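Local atomic coordinates of uracil-DNA glycosylase (Sulfolobus tokodaii str. 7, PDB entry 4ZBY), a protein that belongs to the uracil-DNA glycosylase superfamily and is modelled with an iron-sulfur cluster and a bound uracil. Residues 60-63 against 64-68; 71-74 against 75-79. All coordinates share one frame; numbering follows the deposited sequence.

Contacts 1 and 2 follow one another along the chain, and their centres lie about 10 Å apart. Contact 1 spans about two and a half turns of helix 58-71. Contact 2 is the turn that leads from the end of that helix to strand 79-82. The two meet through a probable backbone hydrogen bond, L73 N to I67 O at 3.0 Å, and a salt bridge between K68 and E74 modelled too short for its exact geometry to be trusted. The guanidinium of R75 also reaches back to T64 OG1. Both contacts lie near the uracil: G60 lies about 6 Å from the uracil and the R75 side chain about 8 Å.

Contact 1 of 2, residues 60-63 against 64-68; sequences GKLL and TQMIK
T64 N bonds to G60 O at 2.8 Å, the first of four alpha-helical i to i+4 backbone bonds between 60-63 and 64-68 in helix 58-71. The T64 side chain stays close to the preceding turn, and its CB rests 3.6 Å from G60 O and 3.7 Å from K61 O. OG1 lies beside the backbone N and accepts a hydrogen bond from R75 NH1. R75 also bonds to the carbonyl oxygens of P54 and F55, two residues of the uracil pocket, and so ties this helical turn to the pocket wall.

Q65 continues the series through its N, which bonds to K61 O. Its CG is anti to the backbone N (chi1 -180°) and the chain is extended, which carries the amide away from the helix axis. There OE1 lies 4.1 Å from L62 CD1. NE2 has a weak hydrogen bond to E69 one turn later.

M66 N takes L62 O in the same manner. CG of M66 sits beside this oxygen, 3.4 Å from L62 O. The side chain has two conformers. In one of them the methyl CE lies against CD1 of L62, a detail to be treated with caution. Helix 172-190 covers this face, with R175 on L62 and L178 on M66.

I67 N bonds to L63 O. The side chain of I67 leans over the same carbonyl, with CG1 of I67 3.3 Å from L63 O. L63 is also touched by F55 and by F182 of helix 172-190. The two branched chains cross at an angle, and CD1 of I67 closes on CG of L63 at 3.8 Å.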
ATOM      1  N   GLY A  60       1.926  -6.493  -9.706  1.00 21.22           N
ATOM      2  CA  GLY A  60       0.711  -5.709  -9.740  1.00 18.42           C
ATOM      3  C   GLY A  60      -0.473  -6.373 -10.427  1.00 20.00           C
ATOM      4  O   GLY A  60      -1.627  -6.197  -9.992  1.00 21.75           O
ATOM      5  N   LYS A  61      -0.209  -7.090 -11.515  1.00 20.39           N
ATOM      6  CA  LYS A  61      -1.259  -7.817 -12.228  1.00 21.92           C
ATOM      7  C   LYS A  61      -1.851  -8.903 -11.324  1.00 24.13           C
ATOM      8  O   LYS A  61      -3.064  -9.145 -11.346  1.00 22.42           O
ATOM      9  CB  LYS A  61      -0.724  -8.408 -13.529  1.00 24.72           C
ATOM     10  CG  LYS A  61      -0.359  -7.306 -14.554  1.00 27.35           C
ATOM     11  CD  LYS A  61       0.414  -7.850 -15.750  1.00 32.51           C
ATOM     12  CE  LYS A  61       0.864  -6.720 -16.674  1.00 35.86           C
ATOM     13  NZ  LYS A  61       1.490  -7.265 -17.921  1.00 43.70           N
ATOM     14  N   LEU A  62      -1.009  -9.517 -10.499  1.00 21.67           N
ATOM     15  CA  LEU A  62      -1.497 -10.515  -9.546  1.00 21.21           C
ATOM     16  C   LEU A  62      -2.363  -9.823  -8.498  1.00 19.67           C
ATOM     17  O   LEU A  62      -3.427 -10.322  -8.136  1.00 23.40           O
ATOM     18  CB  LEU A  62      -0.346 -11.256  -8.890  1.00 21.73           C
ATOM     19  CG  LEU A  62      -0.727 -12.247  -7.792  1.00 24.03           C
ATOM     20  CD1 LEU A  62      -1.792 -13.207  -8.274  1.00 28.76           C
ATOM     21  CD2 LEU A  62       0.527 -13.003  -7.408  1.00 23.51           C
ATOM     22  N   LEU A  63      -1.902  -8.676  -8.006  1.00 18.49           N
ATOM     23  CA  LEU A  63      -2.693  -7.918  -7.057  1.00 17.31           C
ATOM     24  C   LEU A  63      -4.061  -7.582  -7.644  1.00 17.85           C
ATOM     25  O   LEU A  63      -5.080  -7.798  -6.998  1.00 18.84           O
ATOM     26  CB  LEU A  63      -1.981  -6.629  -6.643  1.00 16.52           C
ATOM     27  CG  LEU A  63      -2.801  -5.726  -5.723  1.00 15.53           C
ATOM     28  CD1 LEU A  63      -3.086  -6.392  -4.381  1.00 17.36           C
ATOM     29  CD2 LEU A  63      -2.113  -4.404  -5.475  1.00 16.54           C
ATOM     30  N   THR A  64      -4.086  -7.060  -8.871  1.00 18.06           N
ATOM     31  CA  THR A  64      -5.355  -6.732  -9.496  1.00 17.78           C
ATOM     32  C   THR A  64      -6.287  -7.941  -9.589  1.00 19.00           C
ATOM     33  O   THR A  64      -7.494  -7.846  -9.302  1.00 19.48           O
ATOM     34  CB  THR A  64      -5.103  -6.127 -10.897  1.00 20.74           C
ATOM     35  OG1 THR A  64      -4.253  -4.998 -10.736  1.00 21.66           O
ATOM     36  CG2 THR A  64      -6.414  -5.703 -11.532  1.00 23.18           C
ATOM     37  N   GLN A  65      -5.726  -9.094  -9.938  1.00 20.47           N
ATOM     38  CA  GLN A  65      -6.512 -10.310 -10.063  1.00 23.20           C
ATOM     39  C   GLN A  65      -7.110 -10.710  -8.716  1.00 22.24           C
ATOM     40  O   GLN A  65      -8.273 -11.089  -8.654  1.00 22.12           O
ATOM     41  CB  GLN A  65      -5.672 -11.459 -10.639  1.00 26.89           C
ATOM     42  CG  GLN A  65      -6.458 -12.753 -10.788  1.00 29.26           C
ATOM     43  CD  GLN A  65      -5.603 -13.910 -11.282  1.00 35.99           C
ATOM     44  OE1 GLN A  65      -4.380 -13.794 -11.405  1.00 37.98           O
ATOM     45  NE2 GLN A  65      -6.243 -15.033 -11.564  1.00 40.37           N
ATOM     46  N   MET A  66      -6.337 -10.604  -7.631  0.68 19.97           N
ATOM     47  CA  MET A  66      -6.876 -10.959  -6.317  0.68 19.31           C
ATOM     48  C   MET A  66      -7.950  -9.977  -5.884  0.68 18.24           C
ATOM     49  O   MET A  66      -8.969 -10.362  -5.312  0.68 19.44           O
ATOM     50  CB  MET A  66      -5.777 -11.022  -5.258  0.68 20.04           C
ATOM     51  CG  MET A  66      -4.784 -12.083  -5.542  0.68 21.36           C
ATOM     52  SD  MET A  66      -3.767 -12.416  -4.098  0.68 23.86           S
ATOM     53  CE  MET A  66      -2.731 -13.706  -4.775  0.68 34.66           C
ATOM     54  N   ILE A  67      -7.713  -8.698  -6.130  1.00 15.76           N
ATOM     55  CA  ILE A  67      -8.709  -7.711  -5.779  1.00 16.39           C
ATOM     56  C   ILE A  67     -10.019  -8.006  -6.520  1.00 17.53           C
ATOM     57  O   ILE A  67     -11.100  -7.957  -5.923  1.00 18.13           O
ATOM     58  CB  ILE A  67      -8.219  -6.290  -6.081  1.00 15.81           C
ATOM     59  CG1 ILE A  67      -7.092  -5.937  -5.093  1.00 15.51           C
ATOM     60  CG2 ILE A  67      -9.360  -5.285  -5.907  1.00 17.20           C
ATOM     61  CD1 ILE A  67      -6.410  -4.641  -5.438  1.00 18.51           C
ATOM     62  N   LYS A  68      -9.919  -8.346  -7.802  1.00 17.14           N
ATOM     63  CA  LYS A  68     -11.105  -8.632  -8.593  1.00 19.85           C
ATOM     64  C   LYS A  68     -11.763  -9.952  -8.221  1.00 21.99           C
ATOM     65  O   LYS A  68     -12.963  -9.989  -7.958  1.00 24.23           O
ATOM     66  CB  LYS A  68     -10.755  -8.631 -10.089  1.00 23.30           C
ATOM     67  CG  LYS A  68     -11.909  -9.080 -10.968  1.00 29.04           C
ATOM     68  CD  LYS A  68     -13.068  -8.120 -10.858  1.00 32.80           C
ATOM     69  CE  LYS A  68     -14.134  -8.464 -11.888  1.00 39.81           C
ATOM     70  NZ  LYS A  68     -15.218  -7.443 -11.892  1.00 43.29           N
TER

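Contact 2 of 2, residues 71-74 against 75-79; sequences LGLE and RDQVF
E74 and Q77 are joined by two hydrogen bonds that close a tight turn at the start of the short 3-10 segment 75-77. In the first, the side chain of Q77 folds back to the backbone of E74. OE1 of Q77 accepts from E74 N, three residues earlier, at 2.8 Å. The bond is almost straight (173°), and the donor lies in the plane of the amide, on a lone pair. In the second, Q77 N bonds to E74 O at 3.0 Å. Here the donor stands above the carbonyl plane, 57° out of it, so the N-H does not use a lone pair of E74 O. CG of Q77 lies beside its own backbone N (chi1 -63°), and from there the extended chain runs back to E74 N.

L73 lies against the Q77 amide. Its CA lies 3.4 Å from Q77 OE1. CD2 of L73 comes to 3.7 Å from the same oxygen, so OE1 is flanked by carbon as well as by the N-H. The other methyl of L73 points elsewhere: CD1 meets CG1 of V78 at 3.6 Å. Both of these residues also pack on strand 37-41, L73 on I37 and V78 on F39.

The carboxylate of E74 is reached by a chain bent at chi2. A water accepts from R75 N at 2.8 Å and gives a weak hydrogen bond to E74 OE1. The R75 guanidinium, which holds the P54 and F55 carbonyls, also forms a salt bridge from NH2 to E30 OE2. Three backbone N-H groups of the turn thus have acceptors: a side-chain amide for E74, a water for R75 and a carbonyl for Q77. The turn is therefore held by a side chain as well as by the backbone.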
ATOM      1  N   LEU A  71     -11.827 -10.221  -3.720  1.00 18.63           N
ATOM      2  CA  LEU A  71     -12.562  -9.146  -3.044  1.00 19.36           C
ATOM      3  C   LEU A  71     -13.797  -8.699  -3.806  1.00 19.46           C
ATOM      4  O   LEU A  71     -14.723  -8.104  -3.233  1.00 23.65           O
ATOM      5  CB  LEU A  71     -11.671  -7.922  -2.815  1.00 17.63           C
ATOM      6  CG  LEU A  71     -10.351  -8.156  -2.066  1.00 16.80           C
ATOM      7  CD1 LEU A  71      -9.725  -6.789  -1.815  1.00 18.25           C
ATOM      8  CD2 LEU A  71     -10.545  -8.917  -0.763  1.00 21.05           C
ATOM      9  N   GLY A  72     -13.814  -8.960  -5.104  1.00 19.21           N
ATOM     10  CA  GLY A  72     -14.934  -8.568  -5.930  1.00 21.44           C
ATOM     11  C   GLY A  72     -14.923  -7.089  -6.256  1.00 22.33           C
ATOM     12  O   GLY A  72     -15.985  -6.474  -6.346  1.00 23.46           O
ATOM     13  N   LEU A  73     -13.730  -6.512  -6.413  1.00 18.20           N
ATOM     14  CA  LEU A  73     -13.602  -5.069  -6.675  1.00 18.30           C
ATOM     15  C   LEU A  73     -12.733  -4.747  -7.884  1.00 21.52           C
ATOM     16  O   LEU A  73     -11.794  -5.476  -8.197  1.00 20.54           O
ATOM     17  CB  LEU A  73     -13.019  -4.351  -5.465  1.00 18.41           C
ATOM     18  CG  LEU A  73     -13.825  -4.409  -4.162  1.00 17.82           C
ATOM     19  CD1 LEU A  73     -12.916  -4.026  -3.027  1.00 18.18           C
ATOM     20  CD2 LEU A  73     -15.042  -3.492  -4.230  1.00 21.40           C
ATOM     21  N   GLU A  74     -13.054  -3.639  -8.560  1.00 20.67           N
ATOM     22  CA  GLU A  74     -12.190  -3.092  -9.590  1.00 19.44           C
ATOM     23  C   GLU A  74     -11.159  -2.174  -8.949  1.00 18.74           C
ATOM     24  O   GLU A  74     -11.364  -1.660  -7.841  1.00 18.84           O
ATOM     25  CB  GLU A  74     -12.993  -2.302 -10.636  1.00 21.07           C
ATOM     26  CG  GLU A  74     -14.084  -3.074 -11.325  1.00 27.76           C
ATOM     27  CD  GLU A  74     -13.608  -4.386 -11.909  1.00 38.00           C
ATOM     28  OE1 GLU A  74     -12.543  -4.417 -12.558  1.00 38.15           O
ATOM     29  OE2 GLU A  74     -14.311  -5.398 -11.710  1.00 45.60           O
ATOM     30  N   ARG A  75     -10.042  -1.936  -9.632  1.00 17.90           N
ATOM     31  CA  ARG A  75      -9.059  -1.011  -9.061  1.00 19.57           C
ATOM     32  C   ARG A  75      -9.643   0.376  -8.804  1.00 18.57           C
ATOM     33  O   ARG A  75      -9.260   1.046  -7.850  1.00 18.54           O
ATOM     34  CB  ARG A  75      -7.839  -0.866  -9.983  1.00 23.34           C
ATOM     35  CG  ARG A  75      -7.004  -2.110 -10.124  1.00 27.72           C
ATOM     36  CD  ARG A  75      -6.021  -1.942 -11.289  1.00 29.21           C
ATOM     37  NE  ARG A  75      -5.120  -0.795 -11.134  1.00 31.85           N
ATOM     38  CZ  ARG A  75      -3.870  -0.872 -10.668  1.00 31.74           C
ATOM     39  NH1 ARG A  75      -3.361  -2.038 -10.302  1.00 27.80           N
ATOM     40  NH2 ARG A  75      -3.126   0.225 -10.570  1.00 31.34           N
ATOM     41  N   ASP A  76     -10.559   0.829  -9.655  1.00 17.41           N
ATOM     42  CA  ASP A  76     -11.113   2.155  -9.462  1.00 19.89           C
ATOM     43  C   ASP A  76     -12.024   2.255  -8.235  1.00 20.65           C
ATOM     44  O   ASP A  76     -12.458   3.359  -7.875  1.00 21.25           O
ATOM     45  CB  ASP A  76     -11.873   2.600 -10.722  1.00 23.09           C
ATOM     46  CG  ASP A  76     -10.936   2.823 -11.902  1.00 29.44           C
ATOM     47  OD1 ASP A  76      -9.802   3.273 -11.657  1.00 30.41           O
ATOM     48  OD2 ASP A  76     -11.326   2.533 -13.058  1.00 29.80           O
ATOM     49  N   GLN A  77     -12.286   1.129  -7.563  1.00 15.55           N
ATOM     50  CA  GLN A  77     -13.115   1.179  -6.363  1.00 15.74           C
ATOM     51  C   GLN A  77     -12.279   1.168  -5.099  1.00 15.32           C
ATOM     52  O   GLN A  77     -12.823   1.315  -4.016  1.00 17.72           O
ATOM     53  CB  GLN A  77     -14.097   0.005  -6.304  1.00 13.96           C
ATOM     54  CG  GLN A  77     -15.121  -0.051  -7.427  1.00 19.47           C
ATOM     55  CD  GLN A  77     -15.937  -1.321  -7.427  1.00 24.79           C
ATOM     56  OE1 GLN A  77     -15.440  -2.385  -7.750  1.00 24.58           O
ATOM     57  NE2 GLN A  77     -17.216  -1.208  -7.085  1.00 31.65           N
ATOM     58  N   VAL A  78     -10.964   1.004  -5.239  1.00 13.50           N
ATOM     59  CA  VAL A  78     -10.074   0.988  -4.063  1.00 13.29           C
ATOM     60  C   VAL A  78      -9.035   2.083  -4.230  1.00 13.50           C
ATOM     61  O   VAL A  78      -9.086   2.828  -5.231  1.00 16.91           O
ATOM     62  CB  VAL A  78      -9.399  -0.365  -3.891  1.00 15.05           C
ATOM     63  CG1 VAL A  78     -10.490  -1.424  -3.676  1.00 17.08           C
ATOM     64  CG2 VAL A  78      -8.539  -0.719  -5.116  1.00 14.27           C
ATOM     65  N   PHE A  79      -8.136   2.244  -3.260  1.00 13.99           N
ATOM     66  CA  PHE A  79      -7.033   3.175  -3.439  1.00 13.49           C
ATOM     67  C   PHE A  79      -5.739   2.425  -3.249  1.00 13.10           C
ATOM     68  O   PHE A  79      -5.613   1.629  -2.314  1.00 13.80           O
ATOM     69  CB  PHE A  79      -7.113   4.366  -2.468  1.00 14.48           C
ATOM     70  CG  PHE A  79      -6.166   5.483  -2.828  1.00 16.42           C
ATOM     71  CD1 PHE A  79      -4.882   5.497  -2.325  1.00 14.48           C
ATOM     72  CD2 PHE A  79      -6.566   6.504  -3.700  1.00 18.79           C
ATOM     73  CE1 PHE A  79      -3.986   6.529  -2.665  1.00 17.15           C
ATOM     74  CE2 PHE A  79      -5.691   7.527  -4.057  1.00 19.04           C
ATOM     75  CZ  PHE A  79      -4.390   7.521  -3.540  1.00 17.94           C
TER
HETATM   76  O   HOH W   1      -9.630  -2.867 -12.292  1.00 36.36           O